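Local structure of alpha-1,4-endofucoidanase (Mariniflexile fucanivorans, 6DLH) at residues M48-E53 / E61-D66; T70-I75 / L395-Y400; D79-P84 / K135-A140; P129-L134 / G217-A222; D256-G261 / A265-N270. The protein hydrolyses alpha-1,4-fucosidic bonds inside fucoidan chains by a retaining mechanism, the present chain carrying the family 107 catalytic barrel followed by Ig-like domains. All blocks are in the same frame, centred on the assembly; numbering follows the deposited sequence.

All five contacts lie in the catalytic part of the chain, around its parallel sheet. Contacts 3 and 5 are buried and mainly apolar, each laying a helix on a strand, although contact 5 adds a weak bond from a histidine to the backbone. Contacts 1, 2 and 4 are partly buried and join loops to the framework. Contact 1 is built on a tryptophan ring, contact 2 on a glutamine amide paired with the main chain, and contact 4 on leucines and a bridging water. Contacts 3 and 4 share helix 129-139, while contacts 1 and 3 meet through the neighbouring strands 46-49 and 80-84. Contact 3 also includes a calcium-binding aspartate at one end.

Contact 1. Residues M48-E53 / E61-D66; sequences MLWLPE and EGIRID
Ile65 lies flat against the indole of Trp50, and this pair carries the contact. Its CG1 sits 3.6 Å from the centroid of the five-membered ring of Trp50, only 13° off the ring normal, which makes a CH-pi contact over the face. CD1 of Ile65 continues across the same ring system and comes 3.7 Å from Trp50 CD2. The isoleucine can lie along the face because chi1 (-162°) puts CG1 anti to the backbone N, and an extended chi2 (170°) carries CD1 on along the ring. On the opposite face of the indole is CD of Pro52, offset toward the rim, so the flat ring is held between two aliphatic groups. Ile63 approaches differently: its CG2 meets the benzo edge, 3.7 Å from Trp50 CH2. Between the two isoleucines, the backbone O of Arg64 comes within 3.4 Å of Trp50 CZ2.

Indole suits this place because it offers wide apolar faces and one N-H, which is used on Leu395 O, while Trp133 meets the ring edge-to-face. With an alanine in place of Trp50, Ile65 would probably face a gap and Leu395 O would lose this donor. The loop is further braced by Arg64, whose NH1 bonds Ile63 O at 2.9 Å from above the carbonyl plane and also forms a salt bridge with Asp127.

Trp50 directly follows strand 46-49, and the isoleucines lead into helix 66-71. The arrangement is a beta-alpha loop folded back on its own strand end, as in the parallel (beta/alpha) barrels of this enzyme and the related family 29 fucosidases.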
# COMPACT_ATOMS: atom_id res chain seq x y z
N MET A 48 -13.91 0.53 -2.51
CA MET A 48 -13.10 1.74 -2.51
C MET A 48 -11.70 1.37 -2.98
O MET A 48 -11.40 0.19 -3.18
CB MET A 48 -13.03 2.35 -1.10
CG MET A 48 -14.39 2.49 -0.44
SD MET A 48 -14.32 3.26 1.20
CE MET A 48 -14.16 5.00 0.80
N LEU A 49 -10.84 2.39 -3.16
CA LEU A 49 -9.50 2.16 -3.67
C LEU A 49 -8.49 2.88 -2.78
O LEU A 49 -8.63 4.08 -2.52
CB LEU A 49 -9.39 2.67 -5.11
CG LEU A 49 -7.99 2.55 -5.72
CD1 LEU A 49 -7.58 1.10 -5.86
CD2 LEU A 49 -7.89 3.26 -7.07
N TRP A 50 -7.46 2.14 -2.35
CA TRP A 50 -6.38 2.69 -1.54
C TRP A 50 -5.04 2.38 -2.19
O TRP A 50 -4.58 1.23 -2.18
CB TRP A 50 -6.48 2.16 -0.10
CG TRP A 50 -5.64 2.87 0.90
CD1 TRP A 50 -5.95 4.01 1.59
CD2 TRP A 50 -4.34 2.47 1.37
NE1 TRP A 50 -4.93 4.35 2.45
CE2 TRP A 50 -3.93 3.42 2.33
CE3 TRP A 50 -3.48 1.40 1.07
CZ2 TRP A 50 -2.71 3.33 3.00
CZ3 TRP A 50 -2.27 1.31 1.73
CH2 TRP A 50 -1.89 2.27 2.67
N LEU A 51 -4.44 3.40 -2.81
CA LEU A 51 -3.31 3.17 -3.69
C LEU A 51 -2.24 4.23 -3.46
O LEU A 51 -2.33 5.35 -3.97
CB LEU A 51 -3.81 3.12 -5.15
CG LEU A 51 -2.75 2.92 -6.24
CD1 LEU A 51 -1.97 1.63 -6.02
CD2 LEU A 51 -3.39 2.92 -7.62
N PRO A 52 -1.20 3.92 -2.65
CA PRO A 52 -0.02 4.78 -2.56
C PRO A 52 0.83 4.65 -3.82
O PRO A 52 0.71 3.67 -4.57
CB PRO A 52 0.75 4.24 -1.35
CG PRO A 52 -0.22 3.30 -0.65
CD PRO A 52 -1.14 2.78 -1.74
N GLU A 53 1.68 5.66 -4.05
CA GLU A 53 2.50 5.69 -5.25
C GLU A 53 3.98 5.72 -4.88
O GLU A 53 4.34 6.08 -3.76
CB GLU A 53 2.12 6.90 -6.10
CG GLU A 53 0.73 6.77 -6.72
CD GLU A 53 0.32 7.94 -7.59
OE1 GLU A 53 1.23 8.59 -8.15
OE2 GLU A 53 -0.89 8.21 -7.69
N GLU A 61 7.86 0.18 2.91
CA GLU A 61 8.08 -0.43 4.21
C GLU A 61 7.44 0.42 5.30
O GLU A 61 7.67 1.63 5.37
CB GLU A 61 9.58 -0.62 4.44
CG GLU A 61 10.14 -1.83 3.71
CD GLU A 61 11.62 -1.77 3.37
OE1 GLU A 61 12.23 -0.69 3.53
OE2 GLU A 61 12.15 -2.81 2.93
N GLY A 62 6.60 -0.22 6.13
CA GLY A 62 6.04 0.42 7.31
C GLY A 62 4.74 1.19 7.05
O GLY A 62 4.17 1.76 7.98
N ILE A 63 4.27 1.20 5.80
CA ILE A 63 3.09 1.96 5.43
C ILE A 63 1.86 1.18 5.89
O ILE A 63 1.85 -0.04 5.80
CB ILE A 63 3.08 2.29 3.92
CG1 ILE A 63 4.21 3.26 3.55
CG2 ILE A 63 1.71 2.78 3.46
CD1 ILE A 63 4.20 4.57 4.33
N ARG A 64 0.85 1.91 6.40
CA ARG A 64 -0.29 1.28 7.05
C ARG A 64 -1.59 1.90 6.55
O ARG A 64 -1.63 3.08 6.22
CB ARG A 64 -0.15 1.39 8.58
CG ARG A 64 1.08 0.68 9.14
CD ARG A 64 0.94 -0.82 8.95
NE ARG A 64 1.99 -1.62 9.56
CZ ARG A 64 2.98 -2.20 8.90
NH1 ARG A 64 3.09 -2.02 7.59
NH2 ARG A 64 3.85 -2.96 9.54
N ILE A 65 -2.67 1.10 6.52
CA ILE A 65 -3.97 1.55 6.05
C ILE A 65 -4.85 2.03 7.21
O ILE A 65 -5.99 2.43 6.99
CB ILE A 65 -4.66 0.45 5.21
CG1 ILE A 65 -5.79 1.03 4.35
CG2 ILE A 65 -5.14 -0.69 6.10
CD1 ILE A 65 -6.35 0.08 3.32
N ASP A 66 -4.31 2.01 8.45
CA ASP A 66 -5.10 2.19 9.66
C ASP A 66 -5.75 3.57 9.77
O ASP A 66 -6.88 3.67 10.24
CB ASP A 66 -4.32 1.81 10.93
CG ASP A 66 -3.96 0.34 10.93
OD1 ASP A 66 -3.06 -0.04 10.16
OD2 ASP A 66 -4.62 -0.43 11.67

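Contact 2. Residues T70-I75 / L395-Y400; sequences TQIKDI and LTLQPY
Gln71 and Leu397 make a two-point contact between a side-chain amide and the backbone, tying the end of helix 66-71 to the corner of chain that leads into helix 399-415. Leu397 N donates to Gln71 OE1 at 2.8 Å, lying in the carbonyl plane of the amide and on a lone pair. In the other direction, Gln71 NE2 donates to Leu397 O at 3.2 Å in a nearly straight bond (172°). The acceptor lies in the plane of the amide, although NE2 itself is tilted 21° from the plane of the Leu397 carbonyl. Two bonds to one residue fix the rotation of the amide, and glutamine suits the place because it presents a donor and an acceptor side by side on a long arm. That arm is extended, with CG anti to the backbone N (chi1 -169°).

The partners are some 320 residues apart in sequence, so the pairing joins an early alpha segment of the barrel domain to the segment that follows its last parallel strands. Gln398, next to the gripped residue, is the N-cap of helix 399-415.

Beside the polar pair, Gln71 OE1 also rests 3.5 Å from Thr396 CB. On the buried side, Ile72 CG2 packs against Leu397 CD1 at 3.7 Å, the two side chains crossing at about a right angle. Met48, from strand 46-49, touches both of these aliphatic residues.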
# COMPACT_ATOMS: atom_id res chain seq x y z
N THR A 70 -9.71 4.35 10.11
CA THR A 70 -10.27 5.20 11.16
C THR A 70 -11.22 6.22 10.53
O THR A 70 -12.33 6.41 11.01
CB THR A 70 -9.17 5.92 11.96
OG1 THR A 70 -8.53 4.90 12.72
CG2 THR A 70 -9.70 7.00 12.90
N GLN A 71 -10.76 6.86 9.45
CA GLN A 71 -11.52 7.90 8.77
C GLN A 71 -12.87 7.37 8.27
O GLN A 71 -13.83 8.14 8.22
CB GLN A 71 -10.71 8.51 7.63
CG GLN A 71 -11.33 9.77 7.04
CD GLN A 71 -10.66 10.16 5.74
OE1 GLN A 71 -10.21 9.31 4.98
NE2 GLN A 71 -10.60 11.46 5.48
N ILE A 72 -12.96 6.08 7.92
CA ILE A 72 -14.17 5.59 7.27
C ILE A 72 -15.00 4.74 8.24
O ILE A 72 -15.86 3.97 7.80
CB ILE A 72 -13.85 4.86 5.94
CG1 ILE A 72 -13.03 3.58 6.15
CG2 ILE A 72 -13.21 5.82 4.94
CD1 ILE A 72 -13.22 2.56 5.06
N LYS A 73 -14.76 4.91 9.55
CA LYS A 73 -15.43 4.14 10.58
C LYS A 73 -16.94 4.23 10.42
O LYS A 73 -17.64 3.25 10.65
CB LYS A 73 -15.07 4.66 11.98
CG LYS A 73 -13.95 3.92 12.69
CD LYS A 73 -13.55 4.58 14.01
CE LYS A 73 -14.47 4.21 15.15
NZ LYS A 73 -14.18 2.84 15.66
N ASP A 74 -17.44 5.40 10.02
CA ASP A 74 -18.86 5.69 9.98
C ASP A 74 -19.51 5.16 8.69
O ASP A 74 -20.73 5.25 8.54
CB ASP A 74 -19.13 7.18 10.20
CG ASP A 74 -20.54 7.49 10.66
OD1 ASP A 74 -21.16 6.62 11.28
OD2 ASP A 74 -21.02 8.60 10.37
N ILE A 75 -18.71 4.58 7.78
CA ILE A 75 -19.25 4.03 6.54
C ILE A 75 -19.58 2.55 6.74
O ILE A 75 -18.69 1.70 6.75
CB ILE A 75 -18.30 4.26 5.35
CG1 ILE A 75 -17.89 5.74 5.25
CG2 ILE A 75 -18.98 3.77 4.08
CD1 ILE A 75 -16.87 6.03 4.16
N LEU A 395 -2.46 9.53 3.35
CA LEU A 395 -3.11 8.37 2.77
C LEU A 395 -4.51 8.20 3.36
O LEU A 395 -4.91 7.11 3.73
CB LEU A 395 -2.22 7.14 2.98
CG LEU A 395 -0.82 7.22 2.37
CD1 LEU A 395 -0.04 5.95 2.68
CD2 LEU A 395 -0.89 7.41 0.86
N THR A 396 -5.23 9.32 3.43
CA THR A 396 -6.64 9.33 3.81
C THR A 396 -7.41 10.05 2.71
O THR A 396 -6.80 10.69 1.86
CB THR A 396 -6.82 9.97 5.20
OG1 THR A 396 -6.23 11.27 5.15
CG2 THR A 396 -6.20 9.15 6.31
N LEU A 397 -8.75 9.94 2.73
CA LEU A 397 -9.62 10.45 1.68
C LEU A 397 -9.57 11.97 1.65
O LEU A 397 -9.51 12.63 2.69
CB LEU A 397 -11.07 10.01 1.92
CG LEU A 397 -11.39 8.52 1.79
CD1 LEU A 397 -12.84 8.27 2.18
CD2 LEU A 397 -11.13 8.01 0.38
N GLN A 398 -9.62 12.51 0.43
CA GLN A 398 -10.08 13.87 0.20
C GLN A 398 -11.40 14.07 0.94
O GLN A 398 -12.30 13.22 0.87
CB GLN A 398 -10.31 14.12 -1.29
CG GLN A 398 -9.02 14.31 -2.07
CD GLN A 398 -8.39 15.67 -1.84
OE1 GLN A 398 -8.90 16.49 -1.08
NE2 GLN A 398 -7.28 15.91 -2.51
N PRO A 399 -11.56 15.19 1.69
CA PRO A 399 -12.80 15.46 2.42
C PRO A 399 -14.05 15.27 1.55
O PRO A 399 -15.04 14.75 2.05
CB PRO A 399 -12.61 16.92 2.86
CG PRO A 399 -11.11 17.04 3.05
CD PRO A 399 -10.54 16.23 1.90
N TYR A 400 -13.99 15.66 0.27
CA TYR A 400 -15.18 15.55 -0.57
C TYR A 400 -15.56 14.09 -0.82
O TYR A 400 -16.74 13.76 -0.92
CB TYR A 400 -15.07 16.34 -1.88
CG TYR A 400 -14.21 15.72 -2.94
CD1 TYR A 400 -14.66 14.65 -3.71
CD2 TYR A 400 -12.92 16.19 -3.16
CE1 TYR A 400 -13.85 14.05 -4.66
CE2 TYR A 400 -12.11 15.61 -4.13
CZ TYR A 400 -12.58 14.56 -4.89
OH TYR A 400 -11.77 14.02 -5.84

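Contact 3. Residues D79-P84 / K135-A140; sequences DYVQLP and KALRAA. With CA (calcium ion), chain H.
Helix 129-139 is packed on strand 80-84 here, within a beta-alpha-beta crossover that leads on to the neighbouring parallel strand 143-149. Leu137 is the helix residue that carries the contact, its two methyls divided between two strand residues. CD2 meets Val81 CG2 at 3.7 Å, the side chains crossing at about a right angle. CD1 reaches Leu83 CD1 tip to tip at 3.5 Å, tighter than usual for two carbons. In Leu137 the CG is anti to the carbonyl carbon (chi1 -79°), which sends the fork toward the sheet. Val81 and Leu83 are two positions apart and so project from the same side of the strand; branched aliphatic residues suit this buried layer between helix and sheet.

At the other end of the segment, away from Leu137, Asp79 serves another purpose. Both carboxylate oxygens, OD1 and OD2, bind the calcium ion at 2.4 Å, so the group chelates it. Four waters and the carbonyl O of Thr77 complete the shell. OD2 also accepts a bond from Leu46 N, a second-shell link that positions the carboxylate.

Around these three aliphatic side chains, Leu69 of helix 66-71 and Thr144 of strand 143-149 touch Leu137, whereas Ile65 and Trp133 close in on Leu83.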
# COMPACT_ATOMS: atom_id res chain seq x y z
N ASP A 79 -18.14 -2.60 1.34
CA ASP A 79 -17.99 -4.04 1.34
C ASP A 79 -16.51 -4.42 1.20
O ASP A 79 -16.08 -5.42 1.78
CB ASP A 79 -18.88 -4.68 0.28
CG ASP A 79 -20.36 -4.43 0.53
OD1 ASP A 79 -20.87 -4.92 1.56
OD2 ASP A 79 -20.99 -3.73 -0.29
N TYR A 80 -15.74 -3.64 0.44
CA TYR A 80 -14.38 -4.05 0.13
C TYR A 80 -13.53 -2.85 -0.28
O TYR A 80 -14.05 -1.78 -0.60
CB TYR A 80 -14.39 -5.17 -0.93
CG TYR A 80 -14.80 -4.75 -2.32
CD1 TYR A 80 -16.14 -4.63 -2.67
CD2 TYR A 80 -13.85 -4.50 -3.29
CE1 TYR A 80 -16.51 -4.25 -3.96
CE2 TYR A 80 -14.20 -4.13 -4.58
CZ TYR A 80 -15.54 -4.00 -4.91
OH TYR A 80 -15.88 -3.61 -6.18
N VAL A 81 -12.21 -3.06 -0.27
CA VAL A 81 -11.22 -2.08 -0.69
C VAL A 81 -10.23 -2.77 -1.63
O VAL A 81 -9.80 -3.90 -1.37
CB VAL A 81 -10.49 -1.49 0.53
CG1 VAL A 81 -9.38 -0.52 0.13
CG2 VAL A 81 -11.45 -0.83 1.51
N GLN A 82 -9.87 -2.07 -2.72
CA GLN A 82 -8.85 -2.51 -3.66
C GLN A 82 -7.48 -2.00 -3.20
O GLN A 82 -7.33 -0.82 -2.88
CB GLN A 82 -9.16 -2.06 -5.09
CG GLN A 82 -8.09 -2.47 -6.10
CD GLN A 82 -8.37 -2.04 -7.53
OE1 GLN A 82 -7.51 -1.46 -8.19
NE2 GLN A 82 -9.56 -2.33 -8.02
N LEU A 83 -6.51 -2.92 -3.17
CA LEU A 83 -5.13 -2.64 -2.79
C LEU A 83 -4.21 -3.01 -3.95
O LEU A 83 -4.52 -3.91 -4.73
CB LEU A 83 -4.76 -3.51 -1.58
CG LEU A 83 -5.61 -3.33 -0.33
CD1 LEU A 83 -5.34 -4.49 0.64
CD2 LEU A 83 -5.32 -1.99 0.33
N PRO A 84 -3.04 -2.35 -4.10
CA PRO A 84 -2.06 -2.82 -5.08
C PRO A 84 -1.44 -4.10 -4.54
O PRO A 84 -1.33 -4.27 -3.33
CB PRO A 84 -1.00 -1.70 -5.05
CG PRO A 84 -1.13 -1.11 -3.66
CD PRO A 84 -2.60 -1.17 -3.35
N LYS A 135 -5.02 -7.73 6.86
CA LYS A 135 -5.53 -8.13 8.16
C LYS A 135 -6.35 -7.00 8.79
O LYS A 135 -7.38 -7.26 9.42
CB LYS A 135 -4.41 -8.63 9.09
CG LYS A 135 -3.90 -10.03 8.78
CD LYS A 135 -2.65 -10.43 9.54
CE LYS A 135 -2.98 -11.05 10.89
NZ LYS A 135 -1.82 -11.79 11.44
N ALA A 136 -5.90 -5.76 8.60
CA ALA A 136 -6.64 -4.59 9.06
C ALA A 136 -8.01 -4.52 8.38
O ALA A 136 -9.01 -4.17 9.02
CB ALA A 136 -5.82 -3.35 8.83
N LEU A 137 -8.07 -4.88 7.10
CA LEU A 137 -9.32 -4.84 6.36
C LEU A 137 -10.26 -5.94 6.87
O LEU A 137 -11.45 -5.71 7.04
CB LEU A 137 -9.05 -4.98 4.86
CG LEU A 137 -8.58 -3.71 4.16
CD1 LEU A 137 -8.10 -4.02 2.74
CD2 LEU A 137 -9.68 -2.66 4.14
N ARG A 138 -9.69 -7.13 7.10
CA ARG A 138 -10.43 -8.25 7.67
C ARG A 138 -11.01 -7.83 9.01
O ARG A 138 -12.21 -7.99 9.26
CB ARG A 138 -9.53 -9.48 7.83
CG ARG A 138 -10.16 -10.63 8.61
CD ARG A 138 -11.42 -11.20 7.98
NE ARG A 138 -11.20 -11.75 6.64
CZ ARG A 138 -10.81 -13.00 6.38
NH1 ARG A 138 -10.70 -13.88 7.36
NH2 ARG A 138 -10.50 -13.34 5.15
N ALA A 139 -10.17 -7.27 9.88
CA ALA A 139 -10.61 -6.93 11.23
C ALA A 139 -11.70 -5.87 11.15
O ALA A 139 -12.56 -5.80 12.04
CB ALA A 139 -9.44 -6.50 12.08
N ALA A 140 -11.68 -5.08 10.07
CA ALA A 140 -12.60 -3.96 9.90
C ALA A 140 -13.89 -4.41 9.23
O ALA A 140 -14.79 -3.61 8.99
CB ALA A 140 -11.92 -2.85 9.12
CA CA H . -22.75 -3.50 1.31
O HOH W 1 -23.63 -2.22 -0.58
O HOH W 2 -25.09 -2.55 1.92
O HOH W 3 -22.93 -4.28 3.53
O HOH W 4 -23.80 -5.27 0.29

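Contact 4. Residues P129-L134 / G217-A222; sequences PLLSWL and GDLIDA
Leu134 faces the 217-222 loop with its whole side chain. Starting at the root, its CB lies 4.3 Å from Leu219 CB, a loose apolar contact near the point where the two backbones come closest. The torsion at CB places CG anti to the carbonyl carbon (chi1 -74°), and the fork then opens over the loop. CD1 just reaches Ile220 CG1 at 4.2 Å. CD2 goes further in, meeting the same CG1 at 4.0 Å and resting 3.4 Å from the backbone O of Leu219. One helical turn earlier, Leu131 CD1 touches Leu219 CD1 at 3.9 Å, so Leu219 lies along two leucines one turn apart on the helix. Leucine suits these places because its forked tip can reach over an irregular loop.

Polar backbone atoms at this junction are tied by a water that donates to Leu134 O and to Leu219 O, each at 2.7 Å. Leu219 O is also bonded by Thr144 OG1, which gives this carbonyl two partners.

Tyr216, at the end of helix 198-216, touches Leu130, Leu131 and Leu134. The loop here enters strand 222-226, so the packing joins two consecutive beta-alpha units of the (beta/alpha) barrel: the turn after helix 198-216 rests on helix 129-139 of the unit before.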
# COMPACT_ATOMS: atom_id res chain seq x y z
N PRO A 129 3.96 -4.98 4.15
CA PRO A 129 2.85 -4.02 4.24
C PRO A 129 1.49 -4.58 3.81
O PRO A 129 0.48 -4.30 4.44
CB PRO A 129 3.27 -2.87 3.32
CG PRO A 129 4.77 -3.01 3.19
CD PRO A 129 5.04 -4.50 3.28
N LEU A 130 1.48 -5.39 2.75
CA LEU A 130 0.24 -5.94 2.22
C LEU A 130 -0.47 -6.79 3.27
O LEU A 130 -1.68 -6.66 3.45
CB LEU A 130 0.53 -6.73 0.94
CG LEU A 130 -0.70 -7.24 0.19
CD1 LEU A 130 -1.66 -6.11 -0.15
CD2 LEU A 130 -0.29 -7.99 -1.07
N LEU A 131 0.28 -7.67 3.96
CA LEU A 131 -0.32 -8.53 4.97
C LEU A 131 -0.94 -7.67 6.07
O LEU A 131 -1.99 -8.02 6.62
CB LEU A 131 0.74 -9.47 5.56
CG LEU A 131 0.24 -10.41 6.66
CD1 LEU A 131 -0.90 -11.30 6.17
CD2 LEU A 131 1.38 -11.27 7.21
N SER A 132 -0.28 -6.56 6.38
CA SER A 132 -0.80 -5.61 7.35
C SER A 132 -2.18 -5.12 6.90
O SER A 132 -3.17 -5.28 7.64
CB SER A 132 0.18 -4.48 7.54
OG SER A 132 -0.28 -3.59 8.55
N TRP A 133 -2.25 -4.57 5.68
CA TRP A 133 -3.46 -4.00 5.13
C TRP A 133 -4.56 -5.06 5.05
O TRP A 133 -5.70 -4.81 5.44
CB TRP A 133 -3.20 -3.37 3.75
CG TRP A 133 -1.97 -2.52 3.64
CD1 TRP A 133 -1.33 -1.83 4.63
CD2 TRP A 133 -1.26 -2.22 2.43
NE1 TRP A 133 -0.26 -1.16 4.13
CE2 TRP A 133 -0.18 -1.38 2.78
CE3 TRP A 133 -1.41 -2.59 1.09
CZ2 TRP A 133 0.72 -0.90 1.83
CZ3 TRP A 133 -0.51 -2.12 0.15
CH2 TRP A 133 0.54 -1.29 0.52
N LEU A 134 -4.18 -6.27 4.60
CA LEU A 134 -5.12 -7.36 4.43
C LEU A 134 -5.80 -7.70 5.77
O LEU A 134 -7.01 -7.91 5.81
CB LEU A 134 -4.39 -8.58 3.86
CG LEU A 134 -4.00 -8.53 2.37
CD1 LEU A 134 -3.15 -9.74 2.01
CD2 LEU A 134 -5.23 -8.47 1.47
N GLY A 217 -3.95 -16.61 1.11
CA GLY A 217 -5.14 -17.43 1.27
C GLY A 217 -6.41 -16.61 1.10
O GLY A 217 -6.52 -15.80 0.17
N ASP A 218 -7.36 -16.80 2.02
CA ASP A 218 -8.68 -16.20 1.89
C ASP A 218 -8.69 -14.75 2.39
O ASP A 218 -9.76 -14.17 2.58
CB ASP A 218 -9.74 -17.07 2.58
CG ASP A 218 -9.67 -17.03 4.10
OD1 ASP A 218 -8.84 -16.26 4.63
OD2 ASP A 218 -10.45 -17.78 4.74
N LEU A 219 -7.50 -14.18 2.60
CA LEU A 219 -7.39 -12.77 2.95
C LEU A 219 -7.60 -11.92 1.70
O LEU A 219 -7.76 -10.70 1.79
CB LEU A 219 -6.02 -12.51 3.60
CG LEU A 219 -5.82 -13.06 5.02
CD1 LEU A 219 -4.40 -12.80 5.49
CD2 LEU A 219 -6.81 -12.45 6.00
N ILE A 220 -7.61 -12.58 0.53
CA ILE A 220 -7.78 -11.96 -0.78
C ILE A 220 -9.05 -12.51 -1.42
O ILE A 220 -9.12 -13.71 -1.68
CB ILE A 220 -6.55 -12.24 -1.66
CG1 ILE A 220 -5.29 -11.56 -1.11
CG2 ILE A 220 -6.82 -11.85 -3.11
CD1 ILE A 220 -4.04 -11.82 -1.91
N ASP A 221 -10.03 -11.64 -1.69
CA ASP A 221 -11.30 -12.11 -2.22
C ASP A 221 -11.36 -12.00 -3.75
O ASP A 221 -12.12 -12.71 -4.39
CB ASP A 221 -12.51 -11.43 -1.57
CG ASP A 221 -12.57 -11.63 -0.07
OD1 ASP A 221 -11.84 -10.93 0.64
OD2 ASP A 221 -13.35 -12.50 0.37
N ALA A 222 -10.55 -11.09 -4.32
CA ALA A 222 -10.65 -10.77 -5.74
C ALA A 222 -9.30 -10.28 -6.25
O ALA A 222 -8.55 -9.68 -5.48
CB ALA A 222 -11.71 -9.72 -5.97
O HOH W 5 -8.40 -9.49 4.13

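Contact 5. Residues D256-G261 / A265-N270; sequences DACHAG and AAIAFN
The imidazole of His259 turns its NE2 edge to the backbone of Ala265: the carbonyl O lies near the ring plane, 2.8 Å from NE2. The bond is weak, because the N-H points off the acceptor at an angle of 129°. Ala265 O is also 3.3 Å from His259 CD2, so it sits beside the NE2 corner of the ring. Ile267 CG1 comes in obliquely, 3.5 Å from His259 CE1. The first torsion, with CG anti to the carbonyl carbon (chi1 -74°), brings the ring close to the strand, and histidine suits the spot by pairing a polar edge with carbon atoms that isoleucine can touch. Replacing His259 by alanine would probably cost Ala265 O this weak donor and open a gap beside Ile267.

This is the short alpha-to-beta connection of a beta-alpha-beta crossover: helix 249-259 ends, and after a short loop strand 266-269 lies next to the parallel strand 222-226. Deeper in the layer, Cys258 CB packs on Ile267 CD1 at 3.7 Å, a small residue leaving room for the branched one. Trp223 and Phe225, from strand 222-226, touch both Cys258 and Ile267.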
# COMPACT_ATOMS: atom_id res chain seq x y z
N ASP A 256 -5.36 -19.67 -12.37
CA ASP A 256 -5.01 -20.87 -11.63
C ASP A 256 -4.04 -20.54 -10.49
O ASP A 256 -4.16 -21.09 -9.40
CB ASP A 256 -4.39 -21.93 -12.54
CG ASP A 256 -5.38 -22.69 -13.40
OD1 ASP A 256 -6.52 -22.93 -12.94
OD2 ASP A 256 -4.99 -23.06 -14.52
N ALA A 257 -3.09 -19.64 -10.76
CA ALA A 257 -2.12 -19.21 -9.77
C ALA A 257 -2.83 -18.57 -8.57
O ALA A 257 -2.37 -18.72 -7.44
CB ALA A 257 -1.13 -18.26 -10.39
N CYS A 258 -3.95 -17.87 -8.83
CA CYS A 258 -4.75 -17.22 -7.81
C CYS A 258 -5.60 -18.27 -7.09
O CYS A 258 -5.79 -18.19 -5.87
CB CYS A 258 -5.65 -16.14 -8.40
SG CYS A 258 -4.76 -14.74 -9.13
N HIS A 259 -6.12 -19.23 -7.86
CA HIS A 259 -7.06 -20.20 -7.31
C HIS A 259 -6.33 -21.27 -6.50
O HIS A 259 -6.96 -21.96 -5.69
CB HIS A 259 -7.96 -20.77 -8.41
CG HIS A 259 -9.00 -19.82 -8.89
ND1 HIS A 259 -9.12 -19.48 -10.23
CD2 HIS A 259 -9.97 -19.15 -8.23
CE1 HIS A 259 -10.13 -18.64 -10.37
NE2 HIS A 259 -10.66 -18.42 -9.16
N ALA A 260 -5.01 -21.38 -6.70
CA ALA A 260 -4.18 -22.28 -5.91
C ALA A 260 -4.20 -21.84 -4.44
O ALA A 260 -4.21 -22.69 -3.55
CB ALA A 260 -2.78 -22.32 -6.47
N GLY A 261 -4.24 -20.52 -4.21
CA GLY A 261 -4.25 -19.95 -2.87
C GLY A 261 -5.66 -19.82 -2.29
O GLY A 261 -5.91 -20.18 -1.14
N ALA A 265 -11.47 -17.08 -4.98
CA ALA A 265 -11.05 -15.76 -5.41
C ALA A 265 -11.65 -15.44 -6.78
O ALA A 265 -11.55 -16.25 -7.70
CB ALA A 265 -9.54 -15.68 -5.41
N ALA A 266 -12.30 -14.27 -6.89
CA ALA A 266 -12.90 -13.81 -8.13
C ALA A 266 -11.86 -13.07 -8.97
O ALA A 266 -11.09 -12.27 -8.44
CB ALA A 266 -14.08 -12.92 -7.81
N ILE A 267 -11.84 -13.35 -10.28
CA ILE A 267 -10.79 -12.87 -11.17
C ILE A 267 -11.40 -11.98 -12.24
O ILE A 267 -12.49 -12.27 -12.74
CB ILE A 267 -10.02 -14.05 -11.84
CG1 ILE A 267 -9.72 -15.21 -10.88
CG2 ILE A 267 -8.77 -13.56 -12.57
CD1 ILE A 267 -8.93 -14.83 -9.63
N ALA A 268 -10.68 -10.91 -12.60
CA ALA A 268 -11.09 -10.03 -13.69
C ALA A 268 -9.85 -9.56 -14.45
O ALA A 268 -8.86 -9.19 -13.84
CB ALA A 268 -11.88 -8.86 -13.16
N PHE A 269 -9.96 -9.55 -15.79
CA PHE A 269 -8.90 -9.07 -16.67
C PHE A 269 -9.38 -7.84 -17.43
O PHE A 269 -10.50 -7.81 -17.92
CB PHE A 269 -8.52 -10.17 -17.67
CG PHE A 269 -7.94 -11.41 -17.03
CD1 PHE A 269 -8.76 -12.44 -16.60
CD2 PHE A 269 -6.56 -11.54 -16.86
CE1 PHE A 269 -8.22 -13.57 -16.01
CE2 PHE A 269 -6.03 -12.67 -16.27
CZ PHE A 269 -6.86 -13.69 -15.85
N ASN A 270 -8.52 -6.82 -17.53
CA ASN A 270 -8.85 -5.64 -18.31
C ASN A 270 -8.55 -5.91 -19.79
O ASN A 270 -7.40 -5.80 -20.22
CB ASN A 270 -8.09 -4.40 -17.85
CG ASN A 270 -8.53 -3.15 -18.58
OD1 ASN A 270 -9.45 -3.18 -19.39
ND2 ASN A 270 -7.87 -2.03 -18.31